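Local coordinates for protein VlsE1 (Borreliella burgdorferi, PDB 1L8W) that serves as a variable surface lipoprotein antigen of the Lyme disease spirochaete and probably helps it evade the host immune response by antigenic switching, at residues N187-L193 with A207-G213; A201-S205 with A288-E293; A214-V218 with D269-A273. One frame throughout, in Å; residues are numbered along the deposited sequence.

Interaction 1: residues N187-L193 with A207-G213; sequences NKGAGKL and AASKAAG
Ala190 and Ala211 meet where a 3-10 segment lies against helix 205-216, and their small side chains let the two backbones come close. Ala190 CB lies 3.6 Å from Ala211 CA, and the CA atoms of the two residues are 4.6 Å apart. Leu193 extends this tight, buried half: its CD1 touches Ala211 CB at 3.8 Å and also packs on the backbone of Ala208, while CD2 turns to Ala207. Ala207 CB in turn lies 3.4 Å from Gly189 O. Ile272 of helix 269-281 touches Ala190, and Ile301 of helix 294-333 touches Leu193 and Ala211.

Toward solvent the contact thins out into longer side chains. Lys192, extended beyond CG, runs its methylenes past Ala207 CB, and Lys210 bends at chi2 (-54°), bringing CD to 3.6 Å from Asn187 OD1. Lys210 O lies over the face of the Asn187 amide, 3.2 Å from Asn187 CG. Asn187 OD1 and Lys210 O are both acceptors and make no bond; Asn187 ND2 hydrogen-bonds Asp269 OD1.

No hydrogen bond joins residues 187-193 to 207-213. Cohesion between them therefore comes from close apolar packing of alanine and leucine, made possible by small residues, with Asn187 ND2 bonded to Asp269 outside the two segments.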
loop_
_atom_site.group_PDB
_atom_site.type_symbol
_atom_site.label_atom_id
_atom_site.label_comp_id
_atom_site.label_asym_id
_atom_site.label_seq_id
_atom_site.Cartn_x
_atom_site.Cartn_y
_atom_site.Cartn_z
ATOM N N ASN A 187 -16.511 -2.968 -9.271
ATOM C CA ASN A 187 -16.335 -2.433 -7.924
ATOM C C ASN A 187 -16.127 -0.926 -7.797
ATOM O O ASN A 187 -15.761 -0.434 -6.732
ATOM C CB ASN A 187 -15.202 -3.189 -7.226
ATOM C CG ASN A 187 -15.499 -4.680 -7.086
ATOM O OD1 ASN A 187 -16.469 -5.070 -6.437
ATOM N ND2 ASN A 187 -14.669 -5.515 -7.704
ATOM N N LYS A 188 -16.388 -0.194 -8.873
ATOM C CA LYS A 188 -16.233 1.253 -8.861
ATOM C C LYS A 188 -16.979 1.883 -7.688
ATOM O O LYS A 188 -16.637 2.979 -7.243
ATOM C CB LYS A 188 -16.725 1.847 -10.188
ATOM C CG LYS A 188 -18.147 1.461 -10.597
ATOM C CD LYS A 188 -18.481 2.060 -11.968
ATOM C CE LYS A 188 -19.771 1.485 -12.570
ATOM N NZ LYS A 188 -21.016 1.976 -11.900
ATOM N N GLY A 189 -17.991 1.180 -7.188
ATOM C CA GLY A 189 -18.761 1.672 -6.062
ATOM C C GLY A 189 -17.950 1.794 -4.779
ATOM O O GLY A 189 -18.415 2.367 -3.795
ATOM N N ALA A 190 -16.735 1.261 -4.777
ATOM C CA ALA A 190 -15.881 1.343 -3.593
ATOM C C ALA A 190 -15.508 2.801 -3.303
ATOM O O ALA A 190 -15.128 3.141 -2.189
ATOM C CB ALA A 190 -14.626 0.505 -3.797
ATOM N N GLY A 191 -15.654 3.658 -4.312
ATOM C CA GLY A 191 -15.335 5.069 -4.161
ATOM C C GLY A 191 -16.163 5.805 -3.125
ATOM O O GLY A 191 -15.717 6.815 -2.578
ATOM N N LYS A 192 -17.365 5.308 -2.842
ATOM C CA LYS A 192 -18.249 5.953 -1.874
ATOM C C LYS A 192 -17.634 6.033 -0.484
ATOM O O LYS A 192 -18.036 6.860 0.337
ATOM C CB LYS A 192 -19.583 5.204 -1.793
ATOM C CG LYS A 192 -20.292 5.073 -3.130
ATOM C CD LYS A 192 -21.605 4.316 -3.008
ATOM C CE LYS A 192 -22.365 4.375 -4.329
ATOM N NZ LYS A 192 -23.692 3.723 -4.214
ATOM N N LEU A 193 -16.668 5.163 -0.225
ATOM C CA LEU A 193 -15.994 5.111 1.066
ATOM C C LEU A 193 -14.969 6.224 1.191
ATOM O O LEU A 193 -14.521 6.541 2.291
ATOM C CB LEU A 193 -15.302 3.753 1.236
ATOM C CG LEU A 193 -16.234 2.549 1.067
ATOM C CD1 LEU A 193 -15.469 1.282 1.329
ATOM C CD2 LEU A 193 -17.416 2.656 2.014
ATOM N N ALA A 207 -21.121 -0.842 -0.766
ATOM C CA ALA A 207 -19.891 -0.227 -1.249
ATOM C C ALA A 207 -18.678 -0.859 -0.566
ATOM O O ALA A 207 -17.613 -0.976 -1.174
ATOM C CB ALA A 207 -19.918 1.267 -0.996
ATOM N N ALA A 208 -18.848 -1.261 0.694
ATOM C CA ALA A 208 -17.775 -1.894 1.457
ATOM C C ALA A 208 -17.502 -3.269 0.876
ATOM O O ALA A 208 -16.378 -3.762 0.941
ATOM C CB ALA A 208 -18.162 -2.022 2.931
ATOM N N SER A 209 -18.540 -3.888 0.319
ATOM C CA SER A 209 -18.401 -5.204 -0.292
ATOM C C SER A 209 -17.631 -5.036 -1.603
ATOM O O SER A 209 -16.820 -5.889 -1.980
ATOM C CB SER A 209 -19.784 -5.811 -0.548
ATOM O OG SER A 209 -19.708 -7.178 -0.915
ATOM N N LYS A 210 -17.879 -3.921 -2.280
ATOM C CA LYS A 210 -17.212 -3.599 -3.538
ATOM C C LYS A 210 -15.719 -3.423 -3.294
ATOM O O LYS A 210 -14.889 -3.912 -4.068
ATOM C CB LYS A 210 -17.794 -2.310 -4.127
ATOM C CG LYS A 210 -19.287 -2.397 -4.496
ATOM C CD LYS A 210 -19.554 -3.583 -5.416
ATOM C CE LYS A 210 -21.007 -3.636 -5.883
ATOM N NZ LYS A 210 -21.312 -2.581 -6.895
ATOM N N ALA A 211 -15.385 -2.733 -2.201
ATOM C CA ALA A 211 -13.990 -2.488 -1.836
ATOM C C ALA A 211 -13.290 -3.796 -1.519
ATOM O O ALA A 211 -12.142 -4.000 -1.914
ATOM C CB ALA A 211 -13.912 -1.545 -0.631
ATOM N N ALA A 212 -13.968 -4.681 -0.793
ATOM C CA ALA A 212 -13.364 -5.964 -0.480
ATOM C C ALA A 212 -13.240 -6.824 -1.754
ATOM O O ALA A 212 -12.248 -7.525 -1.942
ATOM C CB ALA A 212 -14.188 -6.685 0.570
ATOM N N GLY A 213 -14.242 -6.757 -2.631
ATOM C CA GLY A 213 -14.214 -7.534 -3.864
ATOM C C GLY A 213 -13.058 -7.130 -4.753
ATOM O O GLY A 213 -12.360 -7.978 -5.307
#

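Interaction 2: residues A201-S205 with A288-E293; sequences AHGDS and AVKDGE
Gly203 and Lys290 are joined by a backbone hydrogen bond, Lys290 N to Gly203 O at 2.7 Å, in a contact between two irregular segments. Gly203 CA also points a hydrogen almost straight at Ala288 O, 3.6 Å away. The backbones run closest here, the CA atoms of Gly203 and Val289 3.8 Å apart, with the glycine backbone itself forming the contact.

The Glu293 side chain makes the second bond. Its chain is bent at chi2 (-59°), which folds CG and CD against Asp204 CB and carries OE1 to within 2.7 Å of Ser205 N. That N-H meets the anti side of the carboxylate, from 33° out of its plane. Because Ser205 opens helix 205-216, a negative group at this first turn would probably interact favourably with the helix dipole. Asp204 works at the same end: its CG stands between the backbone N and the carbonyl carbon (chi1 65°), from where OD1 caps Ala207 N as the N-cap residue. The two carboxylates thus serve different amides, with Asp204 OD2 and Glu293 OE1 5.1 Å apart. Lys290 brings CD to 3.8 Å from His202 O, and bends at chi3 and chi4 turn the end of its chain; its exact fit against the Ala201 carbonyl is doubtful. Ala201 CB packs against Lys290 CA at 4.0 Å.

Glu293 is itself the N-cap residue of helix 294-333, so the contact ties together the starts of two helices. Ser205 OG adds a weak hydrogen bond to Lys296 O on that helix, while Val289, just beyond strand 287-288, shares backbone bonding with Val142 of strand 141-142.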
loop_
_atom_site.group_PDB
_atom_site.type_symbol
_atom_site.label_atom_id
_atom_site.label_comp_id
_atom_site.label_asym_id
_atom_site.label_seq_id
_atom_site.Cartn_x
_atom_site.Cartn_y
_atom_site.Cartn_z
ATOM N N ALA A 201 -23.785 11.300 2.833
ATOM C CA ALA A 201 -22.739 10.330 2.521
ATOM C C ALA A 201 -23.324 9.167 1.724
ATOM O O ALA A 201 -24.494 8.831 1.874
ATOM C CB ALA A 201 -22.086 9.812 3.808
ATOM N N HIS A 202 -22.509 8.552 0.876
ATOM C CA HIS A 202 -22.989 7.437 0.080
ATOM C C HIS A 202 -22.474 6.106 0.628
ATOM O O HIS A 202 -23.074 5.058 0.399
ATOM C CB HIS A 202 -22.569 7.631 -1.382
ATOM C CG HIS A 202 -23.158 8.856 -2.017
ATOM N ND1 HIS A 202 -24.484 8.941 -2.379
ATOM C CD2 HIS A 202 -22.610 10.059 -2.309
ATOM C CE1 HIS A 202 -24.727 10.145 -2.868
ATOM N NE2 HIS A 202 -23.609 10.842 -2.834
ATOM N N GLY A 203 -21.382 6.157 1.383
ATOM C CA GLY A 203 -20.810 4.940 1.930
ATOM C C GLY A 203 -21.806 4.027 2.629
ATOM O O GLY A 203 -22.529 4.449 3.535
ATOM N N ASP A 204 -21.861 2.773 2.199
ATOM C CA ASP A 204 -22.754 1.811 2.826
ATOM C C ASP A 204 -22.309 0.372 2.623
ATOM O O ASP A 204 -21.320 0.092 1.940
ATOM C CB ASP A 204 -24.207 1.991 2.345
ATOM C CG ASP A 204 -24.394 1.688 0.860
ATOM O OD1 ASP A 204 -23.424 1.301 0.169
ATOM O OD2 ASP A 204 -25.538 1.845 0.387
ATOM N N SER A 205 -23.056 -0.526 3.249
ATOM C CA SER A 205 -22.805 -1.956 3.217
ATOM C C SER A 205 -22.329 -2.487 1.867
ATOM O O SER A 205 -21.303 -3.158 1.793
ATOM C CB SER A 205 -24.078 -2.684 3.662
ATOM O OG SER A 205 -23.866 -4.074 3.796
ATOM N N ALA A 288 -15.376 6.378 5.157
ATOM C CA ALA A 288 -16.659 6.911 5.594
ATOM C C ALA A 288 -17.919 6.198 5.086
ATOM O O ALA A 288 -17.991 5.740 3.940
ATOM C CB ALA A 288 -16.721 8.394 5.244
ATOM N N VAL A 289 -18.914 6.123 5.962
ATOM C CA VAL A 289 -20.190 5.493 5.653
ATOM C C VAL A 289 -21.327 6.397 6.163
ATOM O O VAL A 289 -21.092 7.306 6.973
ATOM C CB VAL A 289 -20.307 4.108 6.339
ATOM C CG1 VAL A 289 -19.214 3.170 5.837
ATOM C CG2 VAL A 289 -20.209 4.268 7.851
ATOM N N LYS A 290 -22.546 6.149 5.677
ATOM C CA LYS A 290 -23.728 6.910 6.091
ATOM C C LYS A 290 -24.047 6.493 7.522
ATOM O O LYS A 290 -23.610 5.431 7.966
ATOM C CB LYS A 290 -24.937 6.561 5.207
ATOM C CG LYS A 290 -24.702 6.706 3.711
ATOM C CD LYS A 290 -25.816 6.064 2.868
ATOM C CE LYS A 290 -27.150 6.806 2.950
ATOM N NZ LYS A 290 -27.925 6.562 4.204
ATOM N N ASP A 291 -24.801 7.315 8.248
ATOM C CA ASP A 291 -25.172 6.959 9.613
ATOM C C ASP A 291 -26.141 5.783 9.533
ATOM O O ASP A 291 -26.964 5.705 8.616
ATOM C CB ASP A 291 -25.827 8.140 10.334
ATOM C CG ASP A 291 -26.333 9.198 9.382
ATOM O OD1 ASP A 291 -27.127 8.863 8.473
ATOM O OD2 ASP A 291 -25.935 10.370 9.550
ATOM N N GLY A 292 -26.037 4.864 10.487
ATOM C CA GLY A 292 -26.893 3.693 10.465
ATOM C C GLY A 292 -26.291 2.658 9.532
ATOM O O GLY A 292 -26.938 1.679 9.165
ATOM N N GLU A 293 -25.039 2.885 9.141
ATOM C CA GLU A 293 -24.333 1.971 8.249
ATOM C C GLU A 293 -23.040 1.416 8.838
ATOM O O GLU A 293 -22.597 0.341 8.451
ATOM C CB GLU A 293 -24.014 2.661 6.924
ATOM C CG GLU A 293 -25.135 2.601 5.908
ATOM C CD GLU A 293 -25.525 1.184 5.572
ATOM O OE1 GLU A 293 -24.632 0.385 5.229
ATOM O OE2 GLU A 293 -26.728 0.870 5.649
#

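Interaction 3: residues A214-V218 with D269-A273; sequences AVSAV and DDQIA
Val218 and Ala273 supply much of the apolar contact between the end of helix 205-216, with the residues just after it, and the first turn of helix 269-281. Val218 splits its two methyls: CG2 rests on Ala273 CB at 3.7 Å, while CG1, anti to the carbonyl carbon (chi1 -61°), reaches Asp269 CB at 3.7 Å and the backbone N of Asp270. Val215 CG2, from the last turn of the helix, approaches the same Ala273 methyl at 4.0 Å. Ala214 CB lies against Ile272 CG2 at 3.6 Å. Ile223 of helix 220-230 touches both Val218 and Ala273.

The polar side belongs to Asp269. Its carboxylate spans Ala214 and Ala217, with OD1 3.4 Å from Ala214 CA and OD2 4.0 Å from Ala217 CB, contacts of van der Waals type. OD1 finds its hydrogen bond outside the two segments, from Asn187 ND2. The carbonyls of Val215, in the last turn of helix 205-216, and of Val218 just past it both accept hydrogen bonds from Lys311 NZ.

With no hydrogen bond between residues 214-218 and 269-273, their fit rests on van der Waals packing of methyls, with the Asp269 side chain among them, and OD1 of the carboxylate at the seam takes its hydrogen bond from a third segment.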
loop_
_atom_site.group_PDB
_atom_site.type_symbol
_atom_site.label_atom_id
_atom_site.label_comp_id
_atom_site.label_asym_id
_atom_site.label_seq_id
_atom_site.Cartn_x
_atom_site.Cartn_y
_atom_site.Cartn_z
ATOM N N ALA A 214 -12.849 -5.821 -4.878
ATOM C CA ALA A 214 -11.767 -5.272 -5.681
ATOM C C ALA A 214 -10.429 -5.802 -5.166
ATOM O O ALA A 214 -9.556 -6.198 -5.948
ATOM C CB ALA A 214 -11.797 -3.735 -5.611
ATOM N N VAL A 215 -10.272 -5.806 -3.846
ATOM C CA VAL A 215 -9.053 -6.297 -3.214
ATOM C C VAL A 215 -8.911 -7.812 -3.392
ATOM O O VAL A 215 -7.804 -8.323 -3.570
ATOM C CB VAL A 215 -9.044 -5.958 -1.692
ATOM C CG1 VAL A 215 -7.897 -6.687 -0.978
ATOM C CG2 VAL A 215 -8.920 -4.464 -1.502
ATOM N N SER A 216 -10.024 -8.534 -3.354
ATOM C CA SER A 216 -9.956 -9.985 -3.502
ATOM C C SER A 216 -9.570 -10.397 -4.912
ATOM O O SER A 216 -8.891 -11.411 -5.104
ATOM C CB SER A 216 -11.295 -10.639 -3.148
ATOM O OG SER A 216 -12.291 -10.326 -4.111
ATOM N N ALA A 217 -9.996 -9.593 -5.885
ATOM C CA ALA A 217 -9.758 -9.842 -7.307
ATOM C C ALA A 217 -8.350 -9.574 -7.835
ATOM O O ALA A 217 -8.100 -9.733 -9.033
ATOM C CB ALA A 217 -10.762 -9.038 -8.126
ATOM N N VAL A 218 -7.431 -9.166 -6.963
ATOM C CA VAL A 218 -6.065 -8.881 -7.400
ATOM C C VAL A 218 -5.023 -9.422 -6.420
ATOM O O VAL A 218 -5.299 -9.581 -5.232
ATOM C CB VAL A 218 -5.852 -7.363 -7.579
ATOM C CG1 VAL A 218 -6.803 -6.829 -8.645
ATOM C CG2 VAL A 218 -6.073 -6.642 -6.250
ATOM N N ASP A 269 -9.991 -2.935 -10.715
ATOM C CA ASP A 269 -9.693 -3.570 -9.437
ATOM C C ASP A 269 -8.317 -3.357 -8.821
ATOM O O ASP A 269 -8.201 -3.248 -7.604
ATOM C CB ASP A 269 -9.958 -5.074 -9.536
ATOM C CG ASP A 269 -11.423 -5.391 -9.771
ATOM O OD1 ASP A 269 -12.274 -4.848 -9.033
ATOM O OD2 ASP A 269 -11.720 -6.189 -10.689
ATOM N N ASP A 270 -7.271 -3.316 -9.632
ATOM C CA ASP A 270 -5.945 -3.123 -9.066
ATOM C C ASP A 270 -5.714 -1.672 -8.624
ATOM O O ASP A 270 -4.959 -1.425 -7.681
ATOM C CB ASP A 270 -4.868 -3.605 -10.048
ATOM C CG ASP A 270 -4.972 -2.946 -11.405
ATOM O OD1 ASP A 270 -6.017 -2.318 -11.691
ATOM O OD2 ASP A 270 -4.001 -3.073 -12.191
ATOM N N GLN A 271 -6.392 -0.729 -9.282
ATOM C CA GLN A 271 -6.305 0.695 -8.956
ATOM C C GLN A 271 -7.113 0.986 -7.693
ATOM O O GLN A 271 -6.686 1.741 -6.809
ATOM C CB GLN A 271 -6.862 1.536 -10.099
ATOM C CG GLN A 271 -6.208 1.277 -11.449
ATOM C CD GLN A 271 -4.721 1.544 -11.429
ATOM O OE1 GLN A 271 -4.275 2.595 -10.973
ATOM N NE2 GLN A 271 -3.942 0.596 -11.932
ATOM N N ILE A 272 -8.297 0.390 -7.620
ATOM C CA ILE A 272 -9.153 0.553 -6.456
ATOM C C ILE A 272 -8.440 -0.048 -5.241
ATOM O O ILE A 272 -8.331 0.595 -4.200
ATOM C CB ILE A 272 -10.491 -0.164 -6.660
ATOM C CG1 ILE A 272 -11.234 0.487 -7.828
ATOM C CG2 ILE A 272 -11.296 -0.136 -5.376
ATOM C CD1 ILE A 272 -12.510 -0.208 -8.218
ATOM N N ALA A 273 -7.961 -1.279 -5.389
ATOM C CA ALA A 273 -7.249 -1.974 -4.317
ATOM C C ALA A 273 -6.018 -1.177 -3.857
ATOM O O ALA A 273 -5.635 -1.230 -2.680
ATOM C CB ALA A 273 -6.836 -3.360 -4.783
#

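In the fold
Helix 205-216 is the common thread: interaction 2 lies at its start, interaction 1 along its middle, and interaction 3 at its end. Interactions 1 and 3 have centres 10 Å apart and touch through Asn187 ND2 and Asp269 OD1 at 2.8 Å, a probable hydrogen bond, and through Ala190 packing on Ile272. Interactions 1 and 2, with centres 12 Å apart, meet where Leu193 O lies 3.0 Å from Ala288 N, again a probable hydrogen bond, and where Lys192 packs on His202 and Gly203. Interactions 2 and 3 do not touch, their nearest atoms being about 11 Å apart, so interaction 1 bridges them.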